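Local coordinates for ABC transporter ATP-binding/permease protein Rv1747 (Mycobacterium tuberculosis, PDB 6CCD) that moves an as yet unidentified substrate across the membrane using ATP, and carries here its first FHA domain, a phosphothreonine-binding module of its regulatory region, at residues 68-72 with 73-77. Numbering follows the deposited sequence.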
loop_
_atom_site.group_PDB
_atom_site.type_symbol
_atom_site.label_atom_id
_atom_site.label_comp_id
_atom_site.label_asym_id
_atom_site.label_seq_id
_atom_site.Cartn_x
_atom_site.Cartn_y
_atom_site.Cartn_z
ATOM N N GLY A 68 -2.651 6.251 9.716
ATOM C CA GLY A 68 -3.315 6.541 8.457
ATOM C C GLY A 68 -2.575 6.415 7.142
ATOM O O GLY A 68 -1.435 5.944 7.074
ATOM N N LEU A 69 -3.279 6.832 6.090
ATOM C CA LEU A 69 -2.885 6.698 4.688
ATOM C C LEU A 69 -3.115 8.041 4.036
ATOM O O LEU A 69 -4.199 8.626 4.187
ATOM C CB LEU A 69 -3.716 5.616 3.984
ATOM C CG LEU A 69 -3.698 5.489 2.459
ATOM C CD1 LEU A 69 -2.323 5.011 1.962
ATOM C CD2 LEU A 69 -4.790 4.510 2.017
ATOM N N TYR A 70 -2.108 8.536 3.330
ATOM C CA TYR A 70 -2.176 9.864 2.729
ATOM C C TYR A 70 -1.944 9.862 1.227
ATOM O O TYR A 70 -1.017 9.216 0.719
ATOM C CB TYR A 70 -1.154 10.791 3.386
ATOM C CG TYR A 70 -1.478 11.101 4.826
ATOM C CD1 TYR A 70 -2.198 12.241 5.161
ATOM C CD2 TYR A 70 -1.088 10.244 5.847
ATOM C CE1 TYR A 70 -2.508 12.533 6.474
ATOM C CE2 TYR A 70 -1.398 10.524 7.171
ATOM C CZ TYR A 70 -2.102 11.680 7.472
ATOM O OH TYR A 70 -2.421 11.972 8.775
ATOM N N LEU A 71 -2.798 10.601 0.523
ATOM C CA LEU A 71 -2.619 10.883 -0.894
ATOM C C LEU A 71 -2.620 12.403 -1.087
ATOM O O LEU A 71 -3.625 13.051 -0.817
ATOM C CB LEU A 71 -3.731 10.234 -1.721
ATOM C CG LEU A 71 -3.738 10.516 -3.227
ATOM C CD1 LEU A 71 -2.499 9.948 -3.902
ATOM C CD2 LEU A 71 -4.989 9.958 -3.875
ATOM N N ASN A 72 -1.500 12.966 -1.527
ATOM C CA ASN A 72 -1.408 14.417 -1.723
ATOM C C ASN A 72 -1.922 15.217 -0.526
ATOM O O ASN A 72 -2.813 16.066 -0.671
ATOM C CB ASN A 72 -2.186 14.828 -2.970
ATOM C CG ASN A 72 -1.784 14.028 -4.189
ATOM O OD1 ASN A 72 -0.603 13.776 -4.415
ATOM N ND2 ASN A 72 -2.771 13.614 -4.977
ATOM N N ASN A 73 -1.393 14.900 0.652
ATOM C CA ASN A 73 -1.716 15.607 1.901
ATOM C C ASN A 73 -3.153 15.444 2.360
ATOM O O ASN A 73 -3.604 16.131 3.273
ATOM C CB ASN A 73 -1.395 17.098 1.769
ATOM C CG ASN A 73 0.058 17.337 1.456
ATOM O OD1 ASN A 73 0.938 17.006 2.251
ATOM N ND2 ASN A 73 0.324 17.901 0.293
ATOM N N ARG A 74 -3.876 14.521 1.740
ATOM C CA ARG A 74 -5.208 14.213 2.210
ATOM C C ARG A 74 -5.217 12.848 2.873
ATOM O O ARG A 74 -4.809 11.858 2.264
ATOM C CB ARG A 74 -6.223 14.243 1.064
ATOM C CG ARG A 74 -7.621 14.040 1.582
ATOM C CD ARG A 74 -8.657 13.999 0.481
ATOM N NE ARG A 74 -9.987 13.871 1.067
ATOM C CZ ARG A 74 -11.114 13.835 0.366
ATOM N NH1 ARG A 74 -11.072 13.915 -0.958
ATOM N NH2 ARG A 74 -12.279 13.720 0.990
ATOM N N ARG A 75 -5.674 12.792 4.115
ATOM C CA ARG A 75 -5.815 11.519 4.792
ATOM C C ARG A 75 -7.067 10.807 4.284
ATOM O O ARG A 75 -8.166 11.356 4.363
ATOM C CB ARG A 75 -5.893 11.706 6.300
ATOM C CG ARG A 75 -5.876 10.395 7.033
ATOM C CD ARG A 75 -5.583 10.596 8.498
ATOM N NE ARG A 75 -5.715 9.353 9.250
ATOM C CZ ARG A 75 -5.180 9.159 10.449
ATOM N NH1 ARG A 75 -4.475 10.129 11.025
ATOM N NH2 ARG A 75 -5.336 7.997 11.061
ATOM N N VAL A 76 -6.900 9.594 3.765
ATOM C CA VAL A 76 -8.003 8.876 3.120
ATOM C C VAL A 76 -8.099 7.427 3.597
ATOM O O VAL A 76 -7.086 6.839 4.026
ATOM C CB VAL A 76 -7.846 8.893 1.593
ATOM C CG1 VAL A 76 -7.960 10.315 1.062
ATOM C CG2 VAL A 76 -6.515 8.279 1.189
ATOM N N PRO A 77 -9.313 6.840 3.539
ATOM C CA PRO A 77 -9.445 5.430 3.937
ATOM C C PRO A 77 -9.050 4.465 2.837
ATOM O O PRO A 77 -8.792 3.296 3.106
ATOM C CB PRO A 77 -10.943 5.282 4.253
ATOM C CG PRO A 77 -11.611 6.316 3.392
ATOM C CD PRO A 77 -10.627 7.471 3.278
HETATM O O HOH W 1 -6.161 7.046 6.600
#
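Tyr70 and Arg75 lie across from each other as a non-hydrogen-bonded pair in the β-hairpin 69-75, whose strand 74-75 forms one edge of an antiparallel sheet of the FHA β-sandwich. The arginine's aliphatic chain runs over one ring face, off-centre toward the rim, with CG of Arg75 4.3 Å from the Tyr70 centroid in a CH-pi contact. With chi1 of Arg75 near trans (-173°) and the rest of the chain extended, CD comes to lie beside the hydroxyl, 3.5 Å from Tyr70 OH, and the guanidinium face lies over Gly68 N. On the other side of the hairpin, Val76 CG2 meets Leu69 CG at 4.2 Å. A type I' turn through Asn72 and Asn73, both with positive phi, joins the strands, closed by reciprocal Leu71-Arg74 backbone bonds. At the open end, Val76 N donates almost straight to Leu69 O (2.9 Å). Farther out, Arg75 NH2 is hydrogen-bonded to Leu66 O, which helps hold the far end of the side chain, while Ser65 OG takes the Gly68 N-H. Leu69 and Leu71 touch Val79 of strand 78-81 and side chains of strand 84-89. One water bridges Leu69 N and Val76 O, accepting from the amide and lying 2.7 Å from Val76 O.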